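Local coordinates for toll-like receptor 13 (Mus musculus, PDB 4Z0C), which recognises bacterial 23S ribosomal RNA in the endosome as an innate immune receptor and signals through MYD88 and TRAF6 to activate NF-kappa-B, at residues A[513-518]-A[543-548]; A[565-570]-A[591-596]. One frame throughout, in Å; residues are numbered along the deposited sequence.

Contact 1: A[513-518]-A[543-548]. With nucleotides of chain D.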
ATOM      1  N   THR A 513     -11.246  -0.354  21.777  1.00 32.91           N
ATOM      2  CA  THR A 513     -11.889   0.890  22.184  1.00 25.84           C
ATOM      3  C   THR A 513     -10.926   1.811  22.924  1.00 27.34           C
ATOM      4  O   THR A 513     -10.238   1.390  23.849  1.00 31.29           O
ATOM      5  CB  THR A 513     -13.125   0.613  23.068  1.00 30.73           C
ATOM      6  OG1 THR A 513     -14.087  -0.119  22.307  1.00 33.13           O
ATOM      7  CG2 THR A 513     -13.752   1.919  23.556  1.00 26.12           C
ATOM      8  N   ARG A 514     -10.886   3.073  22.523  1.00 32.00           N
ATOM      9  CA  ARG A 514      -9.951   4.030  23.108  1.00 36.31           C
ATOM     10  C   ARG A 514     -10.643   5.360  23.300  1.00 36.29           C
ATOM     11  O   ARG A 514     -11.517   5.727  22.522  1.00 36.74           O
ATOM     12  CB  ARG A 514      -8.716   4.231  22.206  1.00 31.81           C
ATOM     13  CG  ARG A 514      -7.712   3.084  22.213  1.00 40.05           C
ATOM     14  CD  ARG A 514      -6.838   3.170  23.457  1.00 45.73           C
ATOM     15  NE  ARG A 514      -6.373   1.867  23.928  1.00 56.16           N
ATOM     16  CZ  ARG A 514      -5.335   1.209  23.426  1.00 57.25           C
ATOM     17  NH1 ARG A 514      -4.637   1.724  22.421  1.00 71.04           N
ATOM     18  NH2 ARG A 514      -4.993   0.037  23.931  1.00 43.52           N
ATOM     19  N   THR A 515     -10.277   6.066  24.357  1.00 35.19           N
ATOM     20  CA  THR A 515     -10.619   7.467  24.466  1.00 38.80           C
ATOM     21  C   THR A 515      -9.283   8.162  24.587  1.00 43.45           C
ATOM     22  O   THR A 515      -8.579   7.998  25.579  1.00 43.15           O
ATOM     23  CB  THR A 515     -11.488   7.789  25.682  1.00 36.93           C
ATOM     24  OG1 THR A 515     -12.711   7.049  25.611  1.00 39.89           O
ATOM     25  CG2 THR A 515     -11.795   9.298  25.734  1.00 34.27           C
ATOM     26  N   LEU A 516      -8.903   8.879  23.541  1.00 39.91           N
ATOM     27  CA  LEU A 516      -7.585   9.479  23.473  1.00 37.14           C
ATOM     28  C   LEU A 516      -7.413  10.636  24.449  1.00 42.21           C
ATOM     29  O   LEU A 516      -8.274  11.513  24.559  1.00 40.25           O
ATOM     30  CB  LEU A 516      -7.303   9.942  22.059  1.00 31.90           C
ATOM     31  CG  LEU A 516      -7.347   8.827  21.026  1.00 28.63           C
ATOM     32  CD1 LEU A 516      -6.958   9.441  19.692  1.00 31.07           C
ATOM     33  CD2 LEU A 516      -6.385   7.725  21.415  1.00 22.79           C
ATOM     34  N   GLN A 517      -6.285  10.635  25.148  1.00 53.46           N
ATOM     35  CA  GLN A 517      -5.955  11.719  26.050  1.00 59.84           C
ATOM     36  C   GLN A 517      -5.798  12.997  25.245  1.00 59.66           C
ATOM     37  O   GLN A 517      -6.222  14.069  25.678  1.00 61.78           O
ATOM     38  CB  GLN A 517      -4.672  11.423  26.816  1.00 63.89           C
ATOM     39  CG  GLN A 517      -4.296  12.538  27.766  1.00 69.06           C
ATOM     40  CD  GLN A 517      -3.357  12.092  28.854  1.00 70.55           C
ATOM     41  OE1 GLN A 517      -3.396  12.613  29.971  1.00 70.07           O
ATOM     42  NE2 GLN A 517      -2.493  11.129  28.537  1.00 68.71           N
ATOM     43  N   TYR A 518      -5.188  12.872  24.070  1.00 56.36           N
ATOM     44  CA  TYR A 518      -5.065  13.999  23.147  1.00 55.54           C
ATOM     45  C   TYR A 518      -5.726  13.680  21.810  1.00 47.17           C
ATOM     46  O   TYR A 518      -5.144  12.987  20.974  1.00 49.32           O
ATOM     47  CB  TYR A 518      -3.596  14.364  22.920  1.00 51.65           C
ATOM     48  CG  TYR A 518      -2.810  14.517  24.195  1.00 60.85           C
ATOM     49  CD1 TYR A 518      -2.983  15.632  25.007  1.00 65.98           C
ATOM     50  CD2 TYR A 518      -1.885  13.546  24.589  1.00 63.53           C
ATOM     51  CE1 TYR A 518      -2.262  15.775  26.188  1.00 71.09           C
ATOM     52  CE2 TYR A 518      -1.157  13.681  25.760  1.00 63.57           C
ATOM     53  CZ  TYR A 518      -1.350  14.798  26.556  1.00 69.32           C
ATOM     54  OH  TYR A 518      -0.635  14.946  27.724  1.00 70.79           O
ATOM     55  N   PRO A 543     -11.565   5.829  17.849  1.00 34.99           N
ATOM     56  CA  PRO A 543     -11.607   6.333  19.230  1.00 31.85           C
ATOM     57  C   PRO A 543     -12.854   7.172  19.463  1.00 26.55           C
ATOM     58  O   PRO A 543     -13.314   7.842  18.539  1.00 29.07           O
ATOM     59  CB  PRO A 543     -10.346   7.197  19.322  1.00 25.15           C
ATOM     60  CG  PRO A 543      -9.403   6.550  18.373  1.00 26.13           C
ATOM     61  CD  PRO A 543     -10.259   6.092  17.216  1.00 23.15           C
ATOM     62  N   SER A 544     -13.375   7.151  20.682  1.00 20.64           N
ATOM     63  CA  SER A 544     -14.688   7.732  20.956  1.00 31.56           C
ATOM     64  C   SER A 544     -14.678   9.255  20.853  1.00 32.86           C
ATOM     65  O   SER A 544     -15.719   9.867  20.627  1.00 33.02           O
ATOM     66  CB  SER A 544     -15.227   7.277  22.322  1.00 31.03           C
ATOM     67  OG  SER A 544     -14.545   7.938  23.367  1.00 38.85           O
ATOM     68  N   ASN A 545     -13.509   9.861  21.025  1.00 31.49           N
ATOM     69  CA  ASN A 545     -13.383  11.313  20.911  1.00 34.70           C
ATOM     70  C   ASN A 545     -12.488  11.693  19.719  1.00 35.47           C
ATOM     71  O   ASN A 545     -11.836  12.753  19.700  1.00 25.33           O
ATOM     72  CB  ASN A 545     -12.796  11.897  22.192  1.00 32.81           C
ATOM     73  CG  ASN A 545     -11.432  11.328  22.506  1.00 35.14           C
ATOM     74  OD1 ASN A 545     -11.072  10.256  22.012  1.00 36.03           O
ATOM     75  ND2 ASN A 545     -10.650  12.054  23.300  1.00 37.70           N
ATOM     76  N   PHE A 546     -12.464  10.820  18.719  1.00 28.68           N
ATOM     77  CA  PHE A 546     -11.536  10.993  17.619  1.00 30.47           C
ATOM     78  C   PHE A 546     -11.689  12.321  16.884  1.00 31.19           C
ATOM     79  O   PHE A 546     -10.687  12.879  16.415  1.00 29.71           O
ATOM     80  CB  PHE A 546     -11.654   9.826  16.648  1.00 33.31           C
ATOM     81  CG  PHE A 546     -10.466   9.672  15.740  1.00 32.48           C
ATOM     82  CD1 PHE A 546      -9.217   9.395  16.261  1.00 28.53           C
ATOM     83  CD2 PHE A 546     -10.609   9.791  14.357  1.00 30.33           C
ATOM     84  CE1 PHE A 546      -8.129   9.242  15.435  1.00 29.29           C
ATOM     85  CE2 PHE A 546      -9.533   9.628  13.517  1.00 22.72           C
ATOM     86  CZ  PHE A 546      -8.285   9.366  14.053  1.00 31.19           C
ATOM     87  N   PHE A 547     -12.919  12.839  16.807  1.00 26.19           N
ATOM     88  CA  PHE A 547     -13.201  14.049  15.995  1.00 28.99           C
ATOM     89  C   PHE A 547     -13.420  15.354  16.760  1.00 26.87           C
ATOM     90  O   PHE A 547     -13.834  16.359  16.184  1.00 35.16           O
ATOM     91  CB  PHE A 547     -14.370  13.788  15.036  1.00 26.29           C
ATOM     92  CG  PHE A 547     -14.084  12.698  14.055  1.00 28.53           C
ATOM     93  CD1 PHE A 547     -13.084  12.865  13.097  1.00 19.49           C
ATOM     94  CD2 PHE A 547     -14.772  11.500  14.105  1.00 28.16           C
ATOM     95  CE1 PHE A 547     -12.794  11.861  12.196  1.00 18.32           C
ATOM     96  CE2 PHE A 547     -14.489  10.486  13.207  1.00 28.37           C
ATOM     97  CZ  PHE A 547     -13.501  10.674  12.243  1.00 26.56           C
ATOM     98  N   GLN A 548     -13.127  15.319  18.049  1.00 26.37           N
ATOM     99  CA  GLN A 548     -13.174  16.473  18.936  1.00 26.69           C
ATOM    100  C   GLN A 548     -12.430  17.670  18.325  1.00 31.46           C
ATOM    101  O   GLN A 548     -11.313  17.537  17.822  1.00 33.67           O
ATOM    102  CB  GLN A 548     -12.528  16.080  20.272  1.00 37.77           C
ATOM    103  CG  GLN A 548     -12.743  17.018  21.449  1.00 51.63           C
ATOM    104  CD  GLN A 548     -14.096  16.848  22.108  1.00 68.89           C
ATOM    105  OE1 GLN A 548     -14.901  16.003  21.705  1.00 74.85           O
ATOM    106  NE2 GLN A 548     -14.352  17.649  23.139  1.00 72.59           N
TER
ATOM    107  P     C D  13      -4.041  -1.846  26.900  1.00 54.46           P
ATOM    108  OP1   C D  13      -4.402  -0.500  27.410  1.00 53.76           O
ATOM    109  OP2   C D  13      -3.384  -1.999  25.572  1.00 48.80           O
ATOM    110  O5'   C D  13      -3.043  -2.529  27.934  1.00 72.72           O
ATOM    111  C5'   C D  13      -3.493  -2.932  29.219  1.00 68.00           C
ATOM    112  C4'   C D  13      -2.586  -3.975  29.821  1.00 58.23           C
ATOM    113  O4'   C D  13      -2.974  -5.298  29.369  1.00 54.61           O
ATOM    114  C3'   C D  13      -1.120  -3.886  29.442  1.00 57.20           C
ATOM    115  O3'   C D  13      -0.430  -2.874  30.150  1.00 58.31           O
ATOM    116  C2'   C D  13      -0.621  -5.300  29.725  1.00 61.81           C
ATOM    117  O2'   C D  13      -0.397  -5.498  31.115  1.00 68.86           O
ATOM    118  C1'   C D  13      -1.837  -6.137  29.322  1.00 59.34           C
ATOM    119  N1    C D  13      -1.690  -6.711  27.967  1.00 57.83           N
ATOM    120  C2    C D  13      -1.074  -7.956  27.881  1.00 50.28           C
ATOM    121  O2    C D  13      -0.712  -8.502  28.935  1.00 45.64           O
ATOM    122  N3    C D  13      -0.910  -8.528  26.667  1.00 41.33           N
ATOM    123  C4    C D  13      -1.322  -7.902  25.567  1.00 38.78           C
ATOM    124  N4    C D  13      -1.142  -8.515  24.396  1.00 38.00           N
ATOM    125  C5    C D  13      -1.944  -6.620  25.619  1.00 46.59           C
ATOM    126  C6    C D  13      -2.102  -6.067  26.831  1.00 55.24           C
TER
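Asn545 shows how one side-chain amide can stand in for a strand partner: it takes both polar groups of Leu516 in the neighbouring coil. Its ND2 gives a hydrogen bond of 2.7 Å to Leu516 O, lying in the plane of that carbonyl and on a lone pair. Its OD1 receives Leu516 N at 3.0 Å, a more bent bond whose donor is tilted out of the amide's carbonyl plane. With chi1 at 59°, CG stands between the backbone N and the carbonyl carbon of Asn545, which turns the amide toward Leu516, and the paired bonds hold it from rotating. A second polar link runs from Thr515 OG1 to Ser544 OG, 3.0 Å apart, while the methyl CG2 of Thr515 rests against the Asn545 amide. Beside them Ser544 N donates to Arg514 O at 3.0 Å in a nearly straight bond.

On the buried side Leu516 lays CG against Pro543 CB (3.8 Å), and its CD1 meets the edge of the Phe546 ring. Phe546 is steadied in turn by an edge-to-face contact with Phe521. The type I turn from Pro543 to Phe546, closed by Phe546 N to Pro543 O, presents Ser544 and Asn545 to the coil.

Arg514 sends its guanidinium the other way: the chain bends at chi2 (-79°), and NH2 reaches OP2 of nucleotide C13 of chain D at 3.1 Å, near the guanidinium plane. Adjacent loops of a leucine-rich repeat solenoid, LRR 20 and LRR 21, are thus laced together beside bound single-stranded RNA.

Contact 2: A[565-570]-A[591-596]. With nucleotides of chain D.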
ATOM      1  N   PHE A 565     -15.471   1.091  12.462  1.00 32.63           N
ATOM      2  CA  PHE A 565     -16.400   0.865  13.557  1.00 27.70           C
ATOM      3  C   PHE A 565     -16.610   2.171  14.305  1.00 27.61           C
ATOM      4  O   PHE A 565     -15.716   2.650  15.006  1.00 26.97           O
ATOM      5  CB  PHE A 565     -15.874  -0.209  14.520  1.00 24.99           C
ATOM      6  CG  PHE A 565     -15.506  -1.506  13.845  1.00 26.62           C
ATOM      7  CD1 PHE A 565     -16.371  -2.117  12.956  1.00 21.60           C
ATOM      8  CD2 PHE A 565     -14.266  -2.093  14.077  1.00 28.52           C
ATOM      9  CE1 PHE A 565     -16.020  -3.306  12.322  1.00 21.95           C
ATOM     10  CE2 PHE A 565     -13.911  -3.285  13.453  1.00 21.88           C
ATOM     11  CZ  PHE A 565     -14.787  -3.894  12.573  1.00 15.82           C
ATOM     12  N   LEU A 566     -17.802   2.734  14.149  1.00 28.81           N
ATOM     13  CA  LEU A 566     -18.212   3.949  14.839  1.00 32.30           C
ATOM     14  C   LEU A 566     -19.324   3.547  15.825  1.00 35.79           C
ATOM     15  O   LEU A 566     -20.512   3.675  15.537  1.00 41.75           O
ATOM     16  CB  LEU A 566     -18.693   4.990  13.805  1.00 31.90           C
ATOM     17  CG  LEU A 566     -17.591   5.520  12.866  1.00 28.67           C
ATOM     18  CD1 LEU A 566     -18.073   5.784  11.432  1.00 21.25           C
ATOM     19  CD2 LEU A 566     -16.977   6.780  13.454  1.00 31.43           C
ATOM     20  N   ASP A 567     -18.912   3.032  16.982  1.00 38.42           N
ATOM     21  CA  ASP A 567     -19.809   2.407  17.947  1.00 35.19           C
ATOM     22  C   ASP A 567     -20.557   3.406  18.802  1.00 38.41           C
ATOM     23  O   ASP A 567     -21.610   3.091  19.339  1.00 40.86           O
ATOM     24  CB  ASP A 567     -19.041   1.481  18.903  1.00 38.35           C
ATOM     25  CG  ASP A 567     -18.276   0.387  18.191  1.00 37.81           C
ATOM     26  OD1 ASP A 567     -18.657  -0.017  17.071  1.00 37.28           O
ATOM     27  OD2 ASP A 567     -17.302  -0.102  18.793  1.00 37.85           O
ATOM     28  N   HIS A 568     -19.991   4.592  18.975  1.00 37.79           N
ATOM     29  CA  HIS A 568     -20.514   5.517  19.977  1.00 39.42           C
ATOM     30  C   HIS A 568     -21.130   6.798  19.379  1.00 40.83           C
ATOM     31  O   HIS A 568     -22.061   6.719  18.581  1.00 33.22           O
ATOM     32  CB  HIS A 568     -19.419   5.828  20.997  1.00 38.63           C
ATOM     33  CG  HIS A 568     -18.814   4.603  21.610  1.00 43.95           C
ATOM     34  ND1 HIS A 568     -19.533   3.732  22.403  1.00 42.45           N
ATOM     35  CD2 HIS A 568     -17.565   4.080  21.515  1.00 40.84           C
ATOM     36  CE1 HIS A 568     -18.751   2.740  22.789  1.00 37.61           C
ATOM     37  NE2 HIS A 568     -17.553   2.929  22.260  1.00 43.15           N
ATOM     38  N   HIS A 569     -20.617   7.967  19.750  1.00 39.81           N
ATOM     39  CA  HIS A 569     -21.159   9.215  19.211  1.00 36.61           C
ATOM     40  C   HIS A 569     -20.062  10.103  18.630  1.00 34.54           C
ATOM     41  O   HIS A 569     -19.988  11.307  18.901  1.00 28.71           O
ATOM     42  CB  HIS A 569     -21.993   9.937  20.263  1.00 33.77           C
ATOM     43  CG  HIS A 569     -23.342   9.318  20.472  1.00 58.82           C
ATOM     44  ND1 HIS A 569     -23.955   9.251  21.704  1.00 69.00           N
ATOM     45  CD2 HIS A 569     -24.188   8.719  19.597  1.00 64.20           C
ATOM     46  CE1 HIS A 569     -25.126   8.649  21.579  1.00 71.21           C
ATOM     47  NE2 HIS A 569     -25.288   8.312  20.312  1.00 67.15           N
ATOM     48  N   GLN A 570     -19.235   9.476  17.797  1.00 36.23           N
ATOM     49  CA  GLN A 570     -18.042  10.087  17.213  1.00 33.72           C
ATOM     50  C   GLN A 570     -18.301  11.320  16.353  1.00 32.49           C
ATOM     51  O   GLN A 570     -17.438  12.185  16.259  1.00 35.02           O
ATOM     52  CB  GLN A 570     -17.264   9.043  16.411  1.00 35.43           C
ATOM     53  CG  GLN A 570     -16.387   8.138  17.270  1.00 33.31           C
ATOM     54  CD  GLN A 570     -17.041   6.823  17.701  1.00 30.32           C
ATOM     55  OE1 GLN A 570     -18.259   6.633  17.610  1.00 25.03           O
ATOM     56  NE2 GLN A 570     -16.207   5.897  18.175  1.00 30.71           N
ATOM     57  N   SER A 591     -17.440  -5.382   8.542  1.00 30.34           N
ATOM     58  CA  SER A 591     -16.544  -4.271   8.204  1.00 32.27           C
ATOM     59  C   SER A 591     -17.049  -2.891   8.596  1.00 35.25           C
ATOM     60  O   SER A 591     -16.295  -1.912   8.527  1.00 28.17           O
ATOM     61  CB  SER A 591     -16.231  -4.261   6.703  1.00 27.13           C
ATOM     62  OG  SER A 591     -17.394  -4.112   5.917  1.00 32.13           O
ATOM     63  N   LEU A 592     -18.316  -2.806   9.001  1.00 31.05           N
ATOM     64  CA  LEU A 592     -18.929  -1.507   9.264  1.00 26.00           C
ATOM     65  C   LEU A 592     -19.865  -1.584  10.449  1.00 27.73           C
ATOM     66  O   LEU A 592     -20.700  -2.472  10.513  1.00 26.20           O
ATOM     67  CB  LEU A 592     -19.729  -1.057   8.044  1.00 16.77           C
ATOM     68  CG  LEU A 592     -19.842   0.427   7.665  1.00 29.16           C
ATOM     69  CD1 LEU A 592     -21.179   0.692   6.960  1.00 22.64           C
ATOM     70  CD2 LEU A 592     -19.621   1.387   8.819  1.00 31.72           C
ATOM     71  N   TYR A 593     -19.696  -0.674  11.399  1.00 24.43           N
ATOM     72  CA  TYR A 593     -20.686  -0.483  12.438  1.00 23.19           C
ATOM     73  C   TYR A 593     -20.931   0.987  12.664  1.00 26.43           C
ATOM     74  O   TYR A 593     -19.992   1.743  12.883  1.00 31.97           O
ATOM     75  CB  TYR A 593     -20.278  -1.144  13.757  1.00 20.43           C
ATOM     76  CG  TYR A 593     -21.370  -1.073  14.798  1.00 26.51           C
ATOM     77  CD1 TYR A 593     -21.513   0.041  15.624  1.00 31.17           C
ATOM     78  CD2 TYR A 593     -22.283  -2.107  14.934  1.00 33.55           C
ATOM     79  CE1 TYR A 593     -22.536   0.111  16.561  1.00 31.14           C
ATOM     80  CE2 TYR A 593     -23.303  -2.045  15.862  1.00 35.39           C
ATOM     81  CZ  TYR A 593     -23.424  -0.940  16.671  1.00 36.45           C
ATOM     82  OH  TYR A 593     -24.442  -0.906  17.594  1.00 48.38           O
ATOM     83  N   LEU A 594     -22.205   1.373  12.643  1.00 28.85           N
ATOM     84  CA  LEU A 594     -22.619   2.742  12.916  1.00 29.43           C
ATOM     85  C   LEU A 594     -23.642   2.704  14.050  1.00 34.97           C
ATOM     86  O   LEU A 594     -24.649   2.000  13.950  1.00 30.77           O
ATOM     87  CB  LEU A 594     -23.243   3.380  11.664  1.00 21.97           C
ATOM     88  CG  LEU A 594     -22.435   3.353  10.360  1.00 29.44           C
ATOM     89  CD1 LEU A 594     -23.249   3.885   9.189  1.00 25.06           C
ATOM     90  CD2 LEU A 594     -21.171   4.161  10.497  1.00 28.33           C
ATOM     91  N   ASN A 595     -23.357   3.407  15.145  1.00 32.30           N
ATOM     92  CA  ASN A 595     -24.285   3.495  16.265  1.00 28.96           C
ATOM     93  C   ASN A 595     -25.637   3.971  15.750  1.00 34.02           C
ATOM     94  O   ASN A 595     -25.704   4.789  14.826  1.00 33.88           O
ATOM     95  CB  ASN A 595     -23.741   4.448  17.335  1.00 29.53           C
ATOM     96  CG  ASN A 595     -24.658   4.570  18.560  1.00 35.84           C
ATOM     97  OD1 ASN A 595     -25.756   5.132  18.475  1.00 36.08           O
ATOM     98  ND2 ASN A 595     -24.197   4.064  19.709  1.00 37.69           N
ATOM     99  N   ALA A 596     -26.711   3.445  16.333  1.00 32.51           N
ATOM    100  CA  ALA A 596     -28.061   3.739  15.851  1.00 31.06           C
ATOM    101  C   ALA A 596     -28.326   5.243  15.785  1.00 32.72           C
ATOM    102  O   ALA A 596     -28.994   5.710  14.874  1.00 36.47           O
ATOM    103  CB  ALA A 596     -29.103   3.047  16.711  1.00 26.16           C
TER
ATOM    104  P     C D  10     -13.021  -9.032  17.897  1.00 39.18           P
ATOM    105  OP1   C D  10     -12.629  -9.323  19.293  1.00 39.37           O
ATOM    106  OP2   C D  10     -14.404  -9.345  17.445  1.00 38.69           O
ATOM    107  O5'   C D  10     -12.734  -7.493  17.637  1.00 37.42           O
ATOM    108  C5'   C D  10     -11.437  -6.961  17.872  1.00 28.15           C
ATOM    109  C4'   C D  10     -11.492  -5.792  18.816  1.00 32.27           C
ATOM    110  O4'   C D  10     -12.233  -4.713  18.179  1.00 27.40           O
ATOM    111  C3'   C D  10     -12.182  -6.061  20.160  1.00 32.05           C
ATOM    112  O3'   C D  10     -11.498  -5.359  21.199  1.00 43.05           O
ATOM    113  C2'   C D  10     -13.570  -5.457  19.958  1.00 28.84           C
ATOM    114  O2'   C D  10     -14.181  -5.007  21.146  1.00 23.56           O
ATOM    115  C1'   C D  10     -13.273  -4.281  19.026  1.00 29.64           C
ATOM    116  N1    C D  10     -14.425  -3.896  18.202  1.00 32.06           N
ATOM    117  C2    C D  10     -15.132  -2.730  18.532  1.00 31.69           C
ATOM    118  O2    C D  10     -14.763  -2.019  19.479  1.00 30.99           O
ATOM    119  N3    C D  10     -16.209  -2.392  17.799  1.00 30.09           N
ATOM    120  C4    C D  10     -16.600  -3.164  16.788  1.00 37.20           C
ATOM    121  N4    C D  10     -17.683  -2.763  16.103  1.00 44.98           N
ATOM    122  C5    C D  10     -15.909  -4.362  16.434  1.00 30.90           C
ATOM    123  C6    C D  10     -14.830  -4.689  17.157  1.00 31.77           C
TER
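Phe565 and Asp567 grasp the cytosine of nucleotide C10 of chain D from two directions, while Tyr593 on the next strand flanks the carboxylate. The base lies over one face of the Phe565 ring, its C5 above the ring centre at a height of 3.6 Å. At the edge of the same ring, in its plane, lies the backbone N of Tyr593. Asp567 addresses the base's pairing groups: OD1 accepts a nearly straight hydrogen bond from N4 at 3.1 Å, and OD2 comes within 2.7 Å of N3.

Tyr593 has CG anti to its backbone N (chi1 -174°), bringing CD1 to 3.2 Å from Asp567 OD1; the ring and carboxylate planes are 76° apart. On the other face of the strands Leu566 and Leu594 run side by side, with their CD1 and CD2 methyls in contact.

Further along, Asn595 extends its amide (chi1 -179°) so that ND2 donates to Asp567 O at 2.8 Å, almost within the amide plane, while OD1 accepts from Ser597 N. This anchors the backbone of the base-reading aspartate. Leu566 N to Tyr593 O (2.7 Å) and Asn595 N to Leu566 O carry the parallel pairing within the two segments, and backbone bonds of Ser591 and Tyr593 to Val564 continue it. Here two short parallel strands from successive leucine-rich repeats, LRR 22 and LRR 23, form part of a nucleobase-binding site on the solenoid.

In the fold
Contacts 1 and 2 follow one another along the leucine-rich-repeat ectodomain of the receptor and lie on the same side of the chain's centre, with their own centres 13 Å apart. They touch directly: Gln570 places CG 3.3 Å from Pro543 O, and Phe547 CD2 packs 3.5 Å from Gln570 O. Gln570 NE2 hydrogen-bonds Val542 O, just before segment 543-548, and OE1, taking His568 N within its own segment, helps to fix the amide's orientation. The strand 564-566 also pairs with 540-541, so four successive repeats are joined. Both contacts meet the same RNA chain in different ways: contact 1 reaches the phosphate of C13, whereas contact 2 engages the base of C10.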